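Local coordinates for protein alpha-14 giardin (Giardia lamblia, PDB 3CHJ) that binds calcium ions and, in a calcium-dependent manner, phospholipids, and may act as a calcium-regulated structural element linking the lipid bilayer to the underlying axoneme, at residues Ala83-Glu88 with Thr269-Arg274; Glu34-Tyr39 with Leu76-Pro81; Ser250-Phe255 with Asp292-Thr297; Lys18-Cys23 with Arg49-Ile54. All coordinates share one frame; numbering follows the deposited sequence.

The four contacts use eight different helices, yet neighbouring ones meet. Contact 1 lies deepest, its centre about 7 Å from the centre of the chain, while contact 4 lies farthest out at about 28 Å; both are buried and apolar, one aliphatic with a sulfur, the other two valines against a phenylalanine. Contact 2 is also buried and apolar, but its tyrosine adds a polar end. Contact 3 is only partly buried, and it alone has an arginine and a water in the interface. R274 of contact 1 makes weak hydrogen bonds to backbone oxygens of contact 2, I35 of contact 2 packs on V19 of contact 4, and M251 of contact 3 touches T269 of contact 1.

Contact 1: Ala83-Glu88 with Thr269-Arg274; sequences AQLLCE and TAMHFR
L85 and L86 of helix 82-94 meet A270 and M271 near the end of helix 262-272, and everything that passes between these two segments is apolar. L85 holds CG anti to its backbone nitrogen (chi1 172°), which extends the side chain to the other helix; its CD2 methyl lies 3.9 Å from CB of A270 and also brushes CG of M271. L86 uses CD2 as well, set 3.5 Å from SD of M271, the two side chains crossing at a slant. The methionine is bent at its last torsion (chi3 -75°), turning CE away from the leucine, so that the sulfur itself is what L86 meets.

Within 269-274 two flat groups are overlain by neighbours. CB of M271 sits over the centre of the H272 ring, 3.7 Å above its plane, and CZ of F273 lies over one face of the R274 guanidinium, displaced to its rim.

Hydrogen bonds lie within each helix, away from the touching groups. On helix 82-94, Q84 NE2 donates to E88 OE2 at 3.2 Å, close to the amide plane and on the anti side of the carboxylate. T269 O accepts from both H272 N and F273 N. Between the helices, R82 bonds the carbonyl oxygen of M271 and so ties the two together, while H272 NE2 is fixed on T110 O. M77 of helix 69-78 touches both L85 and A270. Segments 181 residues apart in sequence thus pack helix against helix in the buried interior of the all-helical annexin fold, the later one within the fourth annexin repeat.

Contact 2: Glu34-Tyr39 with Leu76-Pro81; sequences EIARSY and LMLYKP
L78 and Y79 pack against I35 and A36 where two helices of the annexin fold, 31-38 and 69-78, come close at their C-terminal ends. The backbones approach to 6.2 Å between CA of A36 and CA of L78, a spacing that the small alanine permits. L78, on the last turn of its helix, lays CD1 3.8 Å from CB of A36, with its own CB almost as near. L78 also touches F273 and L310.

Y79 is the first residue to leave helical geometry. Its CG stands anti to the carbonyl carbon (chi1 -64°), and the ring runs across to the other helix with its edge to A36: CB of A36 lies near the ring plane, 3.9 Å from CE1. The hydroxyl end passes beside I35, whose CB and CG2 both approach OH, the methyl coming obliquely to the ring. The hydroxyl is hydrogen-bonded to L32 O, one turn before I35 on helix 31-38. K80 sends NZ to a long, weak ion pair with E88, and P81 follows as N-cap of helix 82-94.

On the side of helix 31-38 turned from this packing, R37 bonds E312 O through NH2. Its NH1 makes a salt bridge with E34 OE2 at 3.1 Å, meeting the carboxylate on its syn side. S38 OG folds back over E34 O, donating at 2.8 Å from 42° above the carbonyl plane.

Contact 3: Ser250-Phe255 with Asp292-Thr297; sequences SMNVAF and DERCAT
R294 sets CG anti to its backbone nitrogen and then bends at chi2 (66°), while F255 places CG anti to its carbonyl carbon (chi1 -69°), so the two side chains slide past each other in opposite directions. This joins the end of helix 243-254 to helix 291-298, both within the fourth annexin repeat. CB of F255 lies over one face of the guanidinium, 3.7 Å from CZ of R294, and the arginine's CG approaches CD2 of F255; ring and guanidinium planes are 40° apart.

The guanidinium has several polar partners. Its NE forms a salt bridge with E298, one turn on in the same helix. NH2 donates to a water at 2.8 Å, and that water donates in turn to the carbonyl oxygen of N252, bridging the helices. NH1 lies 3.5 Å from OD1 of N252, whose amide stands nearly perpendicular to the guanidinium.

F255 is held from outside by F291, an edge-to-face ring partner, and Y283 touches N252, F255 and R294. C295 makes an oblique sulfur-aromatic contact, SG 5.4 Å from the F255 ring centroid, and its CB comes within 4.2 Å of CZ of F255.

Contact 4: Lys18-Cys23 with Arg49-Ile54; sequences KVVEAC and RTFQAI
F51 of helix 41-55 pushes one corner of its ring, CE1, between V19 and V20 of helix 12-24. CG1 of V19 comes to 3.7 Å from CE1 of F51, and CG2 of V20 to 3.8 Å from the same atom, with the ring's CZ slightly farther off. The two methyls approach obliquely from opposite sides of the ring plane, so the corner is wedged between successive residues of one helix. Each valine uses a different branch: in V19 the touching methyl is anti to the backbone nitrogen, in V20 it is anti to the carbonyl carbon. The phenylalanine reaches them because its CG is anti to its own nitrogen (chi1 -170°), which sends the ring out from helix 41-55. Even so the backbones stay well apart, 8.8 Å between CA of V19 and CA of F51, and the gap is bridged by side chains alone.

This joins helices 12-24 and 41-55 in the N-terminal part of the all-helical annexin fold. Around the wedge, V16, one turn before V20, touches F51 as well. L59 lies against both V19 and F51, and the ring of F62 meets that of F51 with their planes at about 45°. L32 and I35 of helix 31-38 back V19 from another direction.

Hydrogen bonds lie one shell farther out. T50 OG1 bonds N46 O, and T55 OG1 bonds F51 O, both one turn along helix 41-55. On the valine side, R29 reaches the carbonyl oxygen of A22 through NH1.

Contact 1: Ala83-Glu88 with Thr269-Arg274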
loop_
_atom_site.group_PDB
_atom_site.type_symbol
_atom_site.label_atom_id
_atom_site.label_comp_id
_atom_site.label_asym_id
_atom_site.label_seq_id
_atom_site.Cartn_x
_atom_site.Cartn_y
_atom_site.Cartn_z
ATOM N N ALA A 83 8.816 5.820 5.402
ATOM C CA ALA A 83 9.745 5.907 4.282
ATOM C C ALA A 83 10.723 4.737 4.292
ATOM O O ALA A 83 11.051 4.186 3.240
ATOM C CB ALA A 83 10.483 7.240 4.306
ATOM N N GLN A 84 11.194 4.366 5.478
ATOM C CA GLN A 84 12.097 3.233 5.634
ATOM C C GLN A 84 11.418 1.925 5.197
ATOM O O GLN A 84 11.980 1.143 4.430
ATOM C CB GLN A 84 12.537 3.123 7.099
ATOM C CG GLN A 84 13.605 2.082 7.315
ATOM C CD GLN A 84 14.974 2.564 6.865
ATOM O OE1 GLN A 84 15.301 3.751 6.972
ATOM N NE2 GLN A 84 15.787 1.640 6.365
ATOM N N LEU A 85 10.196 1.722 5.684
ATOM C CA LEU A 85 9.416 0.572 5.315
ATOM C C LEU A 85 9.270 0.493 3.784
ATOM O O LEU A 85 9.514 -0.577 3.206
ATOM C CB LEU A 85 8.048 0.614 6.005
ATOM C CG LEU A 85 7.084 -0.466 5.529
ATOM C CD1 LEU A 85 7.604 -1.833 5.931
ATOM C CD2 LEU A 85 5.694 -0.190 6.084
ATOM N N LEU A 86 8.897 1.604 3.135
ATOM C CA LEU A 86 8.713 1.581 1.675
ATOM C C LEU A 86 9.987 1.168 0.941
ATOM O O LEU A 86 9.942 0.359 0.003
ATOM C CB LEU A 86 8.220 2.941 1.163
ATOM C CG LEU A 86 6.905 3.445 1.777
ATOM C CD1 LEU A 86 6.573 4.862 1.329
ATOM C CD2 LEU A 86 5.750 2.517 1.463
ATOM N N CYS A 87 11.130 1.720 1.363
ATOM C CA CYS A 87 12.402 1.366 0.737
ATOM C C CYS A 87 12.738 -0.110 0.953
ATOM O O CYS A 87 13.177 -0.798 0.037
ATOM C CB CYS A 87 13.546 2.222 1.298
ATOM S SG CYS A 87 13.471 3.923 0.758
ATOM N N GLU A 88 12.549 -0.583 2.179
ATOM C CA GLU A 88 12.828 -1.991 2.488
ATOM C C GLU A 88 11.937 -2.940 1.686
ATOM O O GLU A 88 12.396 -4.005 1.255
ATOM C CB GLU A 88 12.700 -2.276 3.973
ATOM C CG GLU A 88 13.723 -1.507 4.799
ATOM C CD GLU A 88 13.580 -1.774 6.285
ATOM O OE1 GLU A 88 12.748 -2.624 6.642
ATOM O OE2 GLU A 88 14.303 -1.137 7.082
ATOM N N THR A 269 -1.425 -3.505 5.168
ATOM C CA THR A 269 -1.831 -3.080 6.499
ATOM C C THR A 269 -0.787 -2.107 7.092
ATOM O O THR A 269 -1.132 -1.007 7.523
ATOM C CB THR A 269 -2.073 -4.308 7.405
ATOM O OG1 THR A 269 -3.076 -5.130 6.787
ATOM C CG2 THR A 269 -2.503 -3.863 8.812
ATOM N N ALA A 270 0.489 -2.480 7.095
ATOM C CA ALA A 270 1.530 -1.607 7.666
ATOM C C ALA A 270 1.645 -0.255 6.938
ATOM O O ALA A 270 1.813 0.785 7.595
ATOM C CB ALA A 270 2.874 -2.344 7.660
ATOM N N MET A 271 1.499 -0.273 5.610
ATOM C CA MET A 271 1.603 0.981 4.835
ATOM C C MET A 271 0.444 1.918 5.099
ATOM O O MET A 271 0.614 3.146 5.037
ATOM C CB MET A 271 1.711 0.727 3.327
ATOM C CG MET A 271 3.020 0.111 2.918
ATOM S SD MET A 271 3.206 0.101 1.126
ATOM C CE MET A 271 2.116 -1.219 0.640
ATOM N N HIS A 272 -0.743 1.367 5.375
ATOM C CA HIS A 272 -1.962 2.165 5.224
ATOM C C HIS A 272 -2.891 2.238 6.410
ATOM O O HIS A 272 -3.822 3.022 6.395
ATOM C CB HIS A 272 -2.721 1.695 3.981
ATOM C CG HIS A 272 -1.962 1.933 2.721
ATOM N ND1 HIS A 272 -1.680 0.939 1.807
ATOM C CD2 HIS A 272 -1.375 3.057 2.254
ATOM C CE1 HIS A 272 -0.979 1.456 0.810
ATOM N NE2 HIS A 272 -0.774 2.732 1.060
ATOM N N PHE A 273 -2.658 1.433 7.450
ATOM C CA PHE A 273 -3.644 1.391 8.540
ATOM C C PHE A 273 -3.823 2.736 9.253
ATOM O O PHE A 273 -4.924 3.068 9.691
ATOM C CB PHE A 273 -3.334 0.260 9.533
ATOM C CG PHE A 273 -2.356 0.638 10.611
ATOM C CD1 PHE A 273 -2.807 1.086 11.851
ATOM C CD2 PHE A 273 -0.984 0.507 10.407
ATOM C CE1 PHE A 273 -1.912 1.425 12.865
ATOM C CE2 PHE A 273 -0.077 0.852 11.429
ATOM C CZ PHE A 273 -0.565 1.302 12.667
ATOM N N ARG A 274 -2.747 3.510 9.352
ATOM C CA ARG A 274 -2.797 4.719 10.180
ATOM C C ARG A 274 -3.569 5.842 9.466
ATOM O O ARG A 274 -4.317 6.599 10.090
ATOM C CB ARG A 274 -1.373 5.146 10.525
ATOM C CG ARG A 274 -1.256 5.842 11.860
ATOM C CD ARG A 274 0.203 6.120 12.175
ATOM N NE ARG A 274 1.014 4.955 12.577
ATOM C CZ ARG A 274 1.190 4.576 13.850
ATOM N NH1 ARG A 274 0.570 5.219 14.848
ATOM N NH2 ARG A 274 1.981 3.548 14.143
#

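Contact 2: Glu34-Tyr39 with Leu76-Pro81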
loop_
_atom_site.group_PDB
_atom_site.type_symbol
_atom_site.label_atom_id
_atom_site.label_comp_id
_atom_site.label_asym_id
_atom_site.label_seq_id
_atom_site.Cartn_x
_atom_site.Cartn_y
_atom_site.Cartn_z
ATOM N N GLU A 34 -1.485 -3.011 19.974
ATOM C CA GLU A 34 -1.885 -1.810 20.710
ATOM C C GLU A 34 -0.765 -0.770 20.760
ATOM O O GLU A 34 -0.990 0.430 20.528
ATOM C CB GLU A 34 -2.419 -2.169 22.106
ATOM C CG GLU A 34 -3.712 -3.005 22.062
ATOM C CD GLU A 34 -4.961 -2.230 21.580
ATOM O OE1 GLU A 34 -6.086 -2.712 21.855
ATOM O OE2 GLU A 34 -4.844 -1.173 20.916
ATOM N N ILE A 35 0.461 -1.229 21.005
ATOM C CA ILE A 35 1.604 -0.339 21.025
ATOM C C ILE A 35 1.764 0.343 19.637
ATOM O O ILE A 35 1.953 1.551 19.537
ATOM C CB ILE A 35 2.875 -1.106 21.470
ATOM C CG1 ILE A 35 2.794 -1.437 22.971
ATOM C CG2 ILE A 35 4.118 -0.310 21.224
ATOM C CD1 ILE A 35 3.817 -2.508 23.430
ATOM N N ALA A 36 1.625 -0.430 18.557
ATOM C CA ALA A 36 1.745 0.151 17.218
ATOM C C ALA A 36 0.699 1.214 16.934
ATOM O O ALA A 36 0.991 2.186 16.232
ATOM C CB ALA A 36 1.695 -0.938 16.134
ATOM N N ARG A 37 -0.504 1.016 17.468
ATOM C CA ARG A 37 -1.624 1.934 17.239
ATOM C C ARG A 37 -1.553 3.181 18.120
ATOM O O ARG A 37 -2.209 4.187 17.817
ATOM C CB ARG A 37 -2.942 1.235 17.521
ATOM C CG ARG A 37 -3.265 0.114 16.591
ATOM C CD ARG A 37 -4.500 -0.590 17.093
ATOM N NE ARG A 37 -5.751 0.052 16.674
ATOM C CZ ARG A 37 -6.824 0.219 17.448
ATOM N NH1 ARG A 37 -6.803 -0.118 18.737
ATOM N NH2 ARG A 37 -7.917 0.783 16.945
ATOM N N SER A 38 -0.802 3.087 19.224
ATOM C CA SER A 38 -0.820 4.117 20.289
ATOM C C SER A 38 0.260 5.184 20.164
ATOM O O SER A 38 0.152 6.244 20.791
ATOM C CB SER A 38 -0.683 3.452 21.665
ATOM O OG SER A 38 -1.822 2.682 21.956
ATOM N N TYR A 39 1.314 4.907 19.396
ATOM C CA TYR A 39 2.488 5.789 19.317
ATOM C C TYR A 39 2.886 6.072 17.866
ATOM O O TYR A 39 2.638 5.238 16.992
ATOM C CB TYR A 39 3.692 5.179 20.045
ATOM C CG TYR A 39 3.455 4.909 21.509
ATOM C CD1 TYR A 39 3.569 5.937 22.454
ATOM C CD2 TYR A 39 3.125 3.629 21.954
ATOM C CE1 TYR A 39 3.353 5.680 23.806
ATOM C CE2 TYR A 39 2.898 3.371 23.302
ATOM C CZ TYR A 39 3.017 4.402 24.218
ATOM O OH TYR A 39 2.782 4.117 25.558
ATOM N N LEU A 76 7.344 -6.188 12.900
ATOM C CA LEU A 76 8.569 -5.464 12.499
ATOM C C LEU A 76 8.262 -4.337 11.517
ATOM O O LEU A 76 8.872 -3.266 11.603
ATOM C CB LEU A 76 9.610 -6.424 11.934
ATOM C CG LEU A 76 10.172 -7.373 12.997
ATOM C CD1 LEU A 76 11.050 -8.444 12.349
ATOM C CD2 LEU A 76 10.929 -6.647 14.103
ATOM N N MET A 77 7.291 -4.555 10.631
ATOM C CA MET A 77 6.909 -3.520 9.657
ATOM C C MET A 77 6.277 -2.332 10.370
ATOM O O MET A 77 6.388 -1.182 9.911
ATOM C CB MET A 77 5.919 -4.069 8.636
ATOM C CG MET A 77 6.484 -5.053 7.620
ATOM S SD MET A 77 5.212 -5.305 6.338
ATOM C CE MET A 77 5.851 -6.764 5.477
ATOM N N LEU A 78 5.603 -2.608 11.478
ATOM C CA LEU A 78 4.845 -1.561 12.172
ATOM C C LEU A 78 5.742 -0.631 12.942
ATOM O O LEU A 78 5.360 0.526 13.182
ATOM C CB LEU A 78 3.816 -2.175 13.125
ATOM C CG LEU A 78 2.716 -3.020 12.486
ATOM C CD1 LEU A 78 1.921 -3.718 13.586
ATOM C CD2 LEU A 78 1.803 -2.159 11.588
ATOM N N TYR A 79 6.921 -1.098 13.341
ATOM C CA TYR A 79 7.746 -0.288 14.248
ATOM C C TYR A 79 8.788 0.542 13.476
ATOM O O TYR A 79 9.795 0.974 14.029
ATOM C CB TYR A 79 8.391 -1.163 15.345
ATOM C CG TYR A 79 7.439 -1.847 16.328
ATOM C CD1 TYR A 79 6.080 -1.525 16.399
ATOM C CD2 TYR A 79 7.925 -2.780 17.232
ATOM C CE1 TYR A 79 5.231 -2.149 17.315
ATOM C CE2 TYR A 79 7.095 -3.419 18.139
ATOM C CZ TYR A 79 5.750 -3.090 18.200
ATOM O OH TYR A 79 4.929 -3.740 19.113
ATOM N N LYS A 80 8.531 0.744 12.188
ATOM C CA LYS A 80 9.463 1.426 11.288
ATOM C C LYS A 80 8.860 2.741 10.844
ATOM O O LYS A 80 7.658 2.824 10.644
ATOM C CB LYS A 80 9.683 0.585 10.017
ATOM C CG LYS A 80 10.670 -0.511 10.185
ATOM C CD LYS A 80 10.666 -1.445 9.022
ATOM C CE LYS A 80 11.399 -2.704 9.426
ATOM N NZ LYS A 80 12.781 -2.426 9.906
ATOM N N PRO A 81 9.705 3.762 10.621
ATOM C CA PRO A 81 9.167 4.904 9.894
ATOM C C PRO A 81 8.695 4.486 8.485
ATOM O O PRO A 81 9.301 3.618 7.866
ATOM C CB PRO A 81 10.378 5.839 9.777
ATOM C CG PRO A 81 11.304 5.400 10.860
ATOM C CD PRO A 81 11.129 3.931 10.965
#

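Contact 3: Ser250-Phe255 with Asp292-Thr297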
loop_
_atom_site.group_PDB
_atom_site.type_symbol
_atom_site.label_atom_id
_atom_site.label_comp_id
_atom_site.label_asym_id
_atom_site.label_seq_id
_atom_site.Cartn_x
_atom_site.Cartn_y
_atom_site.Cartn_z
ATOM N N SER A 250 -7.160 -3.500 -2.201
ATOM C CA SER A 250 -5.952 -4.348 -2.068
ATOM C C SER A 250 -6.160 -5.451 -1.030
ATOM O O SER A 250 -5.705 -6.599 -1.208
ATOM C CB SER A 250 -4.724 -3.521 -1.708
ATOM O OG SER A 250 -4.434 -2.546 -2.709
ATOM N N MET A 251 -6.858 -5.115 0.051
ATOM C CA MET A 251 -7.142 -6.108 1.092
ATOM C C MET A 251 -8.075 -7.191 0.544
ATOM O O MET A 251 -7.867 -8.367 0.803
ATOM C CB MET A 251 -7.732 -5.455 2.345
ATOM C CG MET A 251 -6.718 -4.579 3.122
ATOM S SD MET A 251 -5.281 -5.473 3.789
ATOM C CE MET A 251 -6.077 -6.444 5.106
ATOM N N ASN A 252 -9.086 -6.804 -0.233
ATOM C CA ASN A 252 -9.985 -7.803 -0.833
ATOM C C ASN A 252 -9.234 -8.789 -1.731
ATOM O O ASN A 252 -9.451 -10.011 -1.663
ATOM C CB ASN A 252 -11.130 -7.129 -1.598
ATOM C CG ASN A 252 -12.114 -8.146 -2.175
ATOM O OD1 ASN A 252 -12.907 -8.760 -1.448
ATOM N ND2 ASN A 252 -12.062 -8.330 -3.484
ATOM N N VAL A 253 -8.332 -8.261 -2.551
ATOM C CA VAL A 253 -7.549 -9.113 -3.458
ATOM C C VAL A 253 -6.649 -10.039 -2.644
ATOM O O VAL A 253 -6.511 -11.226 -2.981
ATOM C CB VAL A 253 -6.742 -8.279 -4.476
ATOM C CG1 VAL A 253 -5.814 -9.173 -5.299
ATOM C CG2 VAL A 253 -7.676 -7.508 -5.385
ATOM N N ALA A 254 -6.051 -9.503 -1.576
ATOM C CA ALA A 254 -5.150 -10.273 -0.704
ATOM C C ALA A 254 -5.850 -11.430 0.015
ATOM O O ALA A 254 -5.267 -12.507 0.159
ATOM C CB ALA A 254 -4.460 -9.360 0.276
ATOM N N PHE A 255 -7.112 -11.239 0.412
ATOM C CA PHE A 255 -7.928 -12.333 0.963
ATOM C C PHE A 255 -8.326 -13.358 -0.125
ATOM O O PHE A 255 -8.979 -14.375 0.168
ATOM C CB PHE A 255 -9.212 -11.782 1.612
ATOM C CG PHE A 255 -9.002 -10.988 2.889
ATOM C CD1 PHE A 255 -8.224 -11.483 3.938
ATOM C CD2 PHE A 255 -9.661 -9.768 3.072
ATOM C CE1 PHE A 255 -8.064 -10.756 5.128
ATOM C CE2 PHE A 255 -9.511 -9.032 4.264
ATOM C CZ PHE A 255 -8.709 -9.530 5.292
ATOM N N ASP A 292 -14.473 -7.595 8.953
ATOM C CA ASP A 292 -14.149 -8.498 10.061
ATOM C C ASP A 292 -14.640 -9.909 9.777
ATOM O O ASP A 292 -14.016 -10.878 10.202
ATOM C CB ASP A 292 -14.712 -7.975 11.391
ATOM C CG ASP A 292 -13.952 -6.768 11.930
ATOM O OD1 ASP A 292 -12.885 -6.394 11.377
ATOM O OD2 ASP A 292 -14.443 -6.174 12.919
ATOM N N GLU A 293 -15.752 -10.025 9.049
ATOM C CA GLU A 293 -16.301 -11.342 8.733
ATOM C C GLU A 293 -15.429 -12.078 7.725
ATOM O O GLU A 293 -15.178 -13.274 7.871
ATOM C CB GLU A 293 -17.734 -11.206 8.226
ATOM C CG GLU A 293 -18.436 -12.523 7.963
ATOM C CD GLU A 293 -19.821 -12.327 7.365
ATOM O OE1 GLU A 293 -20.623 -11.558 7.948
ATOM O OE2 GLU A 293 -20.093 -12.939 6.315
ATOM N N ARG A 294 -14.956 -11.366 6.702
ATOM C CA ARG A 294 -14.003 -11.945 5.764
ATOM C C ARG A 294 -12.703 -12.345 6.470
ATOM O O ARG A 294 -12.180 -13.433 6.265
ATOM C CB ARG A 294 -13.721 -10.990 4.591
ATOM C CG ARG A 294 -12.857 -11.610 3.497
ATOM C CD ARG A 294 -13.588 -12.760 2.778
ATOM N NE ARG A 294 -12.734 -13.424 1.801
ATOM C CZ ARG A 294 -12.563 -12.994 0.553
ATOM N NH1 ARG A 294 -13.194 -11.904 0.130
ATOM N NH2 ARG A 294 -11.765 -13.654 -0.270
ATOM N N CYS A 295 -12.204 -11.463 7.323
ATOM C CA CYS A 295 -10.986 -11.737 8.077
ATOM C C CYS A 295 -11.139 -12.982 8.971
ATOM O O CYS A 295 -10.210 -13.797 9.057
ATOM C CB CYS A 295 -10.604 -10.503 8.895
ATOM S SG CYS A 295 -8.892 -10.503 9.461
ATOM N N ALA A 296 -12.306 -13.123 9.603
ATOM C CA ALA A 296 -12.608 -14.273 10.467
ATOM C C ALA A 296 -12.573 -15.579 9.685
ATOM O O ALA A 296 -12.054 -16.593 10.171
ATOM C CB ALA A 296 -13.961 -14.101 11.129
ATOM N N THR A 297 -13.131 -15.568 8.476
ATOM C CA THR A 297 -13.114 -16.759 7.640
ATOM C C THR A 297 -11.709 -17.094 7.162
ATOM O O THR A 297 -11.286 -18.246 7.230
ATOM C CB THR A 297 -14.056 -16.624 6.425
ATOM O OG1 THR A 297 -15.368 -16.279 6.878
ATOM C CG2 THR A 297 -14.132 -17.941 5.672
HETATM O O HOH W 1 -11.506 -11.831 -2.406
#

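Contact 4: Lys18-Cys23 with Arg49-Ile54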
loop_
_atom_site.group_PDB
_atom_site.type_symbol
_atom_site.label_atom_id
_atom_site.label_comp_id
_atom_site.label_asym_id
_atom_site.label_seq_id
_atom_site.Cartn_x
_atom_site.Cartn_y
_atom_site.Cartn_z
ATOM N N LYS A 18 6.656 -3.927 28.215
ATOM C CA LYS A 18 5.347 -4.356 27.729
ATOM C C LYS A 18 5.503 -5.302 26.525
ATOM O O LYS A 18 4.747 -6.276 26.376
ATOM C CB LYS A 18 4.491 -3.150 27.344
ATOM C CG LYS A 18 3.044 -3.509 27.097
ATOM C CD LYS A 18 2.192 -2.267 26.827
ATOM C CE LYS A 18 0.721 -2.625 26.747
ATOM N NZ LYS A 18 -0.089 -1.467 26.256
ATOM N N VAL A 19 6.472 -4.989 25.665
ATOM C CA VAL A 19 6.816 -5.833 24.518
ATOM C C VAL A 19 7.319 -7.211 24.981
ATOM O O VAL A 19 6.838 -8.247 24.517
ATOM C CB VAL A 19 7.856 -5.134 23.592
ATOM C CG1 VAL A 19 8.395 -6.089 22.530
ATOM C CG2 VAL A 19 7.217 -3.893 22.937
ATOM N N VAL A 20 8.256 -7.208 25.926
ATOM C CA VAL A 20 8.732 -8.448 26.542
ATOM C C VAL A 20 7.569 -9.298 27.083
ATOM O O VAL A 20 7.430 -10.463 26.736
ATOM C CB VAL A 20 9.743 -8.140 27.664
ATOM C CG1 VAL A 20 10.036 -9.397 28.482
ATOM C CG2 VAL A 20 11.023 -7.593 27.062
ATOM N N GLU A 21 6.716 -8.697 27.895
ATOM C CA GLU A 21 5.617 -9.434 28.505
ATOM C C GLU A 21 4.619 -9.964 27.478
ATOM O O GLU A 21 4.080 -11.061 27.622
ATOM C CB GLU A 21 4.946 -8.578 29.573
ATOM C CG GLU A 21 5.877 -8.350 30.782
ATOM C CD GLU A 21 5.262 -7.515 31.884
ATOM O OE1 GLU A 21 4.040 -7.238 31.837
ATOM O OE2 GLU A 21 6.005 -7.138 32.821
ATOM N N ALA A 22 4.406 -9.192 26.417
ATOM C CA ALA A 22 3.495 -9.591 25.354
ATOM C C ALA A 22 3.906 -10.888 24.674
ATOM O O ALA A 22 3.061 -11.645 24.216
ATOM C CB ALA A 22 3.366 -8.461 24.316
ATOM N N CYS A 23 5.215 -11.127 24.604
ATOM C CA CYS A 23 5.754 -12.308 23.935
ATOM C C CYS A 23 5.892 -13.515 24.864
ATOM O O CYS A 23 6.063 -14.651 24.397
ATOM C CB CYS A 23 7.117 -11.974 23.358
ATOM S SG CYS A 23 7.036 -10.795 21.979
ATOM N N ARG A 49 15.087 0.345 18.967
ATOM C CA ARG A 49 16.511 0.558 19.178
ATOM C C ARG A 49 16.856 0.375 20.658
ATOM O O ARG A 49 17.860 -0.250 21.000
ATOM C CB ARG A 49 16.916 1.950 18.687
ATOM C CG ARG A 49 17.055 2.067 17.170
ATOM C CD ARG A 49 16.998 3.534 16.749
ATOM N NE ARG A 49 17.224 3.724 15.318
ATOM C CZ ARG A 49 17.331 4.920 14.738
ATOM N NH1 ARG A 49 17.232 6.023 15.470
ATOM N NH2 ARG A 49 17.547 5.005 13.430
ATOM N N THR A 50 15.997 0.883 21.529
ATOM C CA THR A 50 16.213 0.836 22.982
ATOM C C THR A 50 16.063 -0.592 23.533
ATOM O O THR A 50 16.715 -0.957 24.515
ATOM C CB THR A 50 15.258 1.820 23.697
ATOM O OG1 THR A 50 15.508 3.144 23.210
ATOM C CG2 THR A 50 15.457 1.814 25.215
ATOM N N PHE A 51 15.205 -1.384 22.886
ATOM C CA PHE A 51 14.987 -2.792 23.250
ATOM C C PHE A 51 16.301 -3.565 23.362
ATOM O O PHE A 51 16.527 -4.286 24.341
ATOM C CB PHE A 51 14.078 -3.467 22.215
ATOM C CG PHE A 51 13.609 -4.846 22.617
ATOM C CD1 PHE A 51 12.401 -5.011 23.287
ATOM C CD2 PHE A 51 14.366 -5.974 22.311
ATOM C CE1 PHE A 51 11.956 -6.278 23.658
ATOM C CE2 PHE A 51 13.933 -7.251 22.690
ATOM C CZ PHE A 51 12.727 -7.397 23.360
ATOM N N GLN A 52 17.147 -3.423 22.344
ATOM C CA GLN A 52 18.458 -4.057 22.321
ATOM C C GLN A 52 19.324 -3.588 23.494
ATOM O O GLN A 52 19.939 -4.402 24.174
ATOM C CB GLN A 52 19.157 -3.798 20.976
ATOM C CG GLN A 52 20.695 -3.930 20.995
ATOM C CD GLN A 52 21.180 -5.309 21.421
ATOM O OE1 GLN A 52 20.489 -6.313 21.230
ATOM N NE2 GLN A 52 22.377 -5.363 22.000
ATOM N N ALA A 53 19.355 -2.276 23.724
ATOM C CA ALA A 53 20.168 -1.700 24.794
ATOM C C ALA A 53 19.757 -2.249 26.166
ATOM O O ALA A 53 20.615 -2.605 26.982
ATOM C CB ALA A 53 20.083 -0.172 24.766
ATOM N N ILE A 54 18.445 -2.332 26.393
ATOM C CA ILE A 54 17.868 -2.795 27.661
ATOM C C ILE A 54 17.968 -4.317 27.874
ATOM O O ILE A 54 18.360 -4.769 28.953
ATOM C CB ILE A 54 16.399 -2.301 27.827
ATOM C CG1 ILE A 54 16.378 -0.790 28.076
ATOM C CG2 ILE A 54 15.668 -3.042 28.967
ATOM C CD1 ILE A 54 14.999 -0.201 28.211
#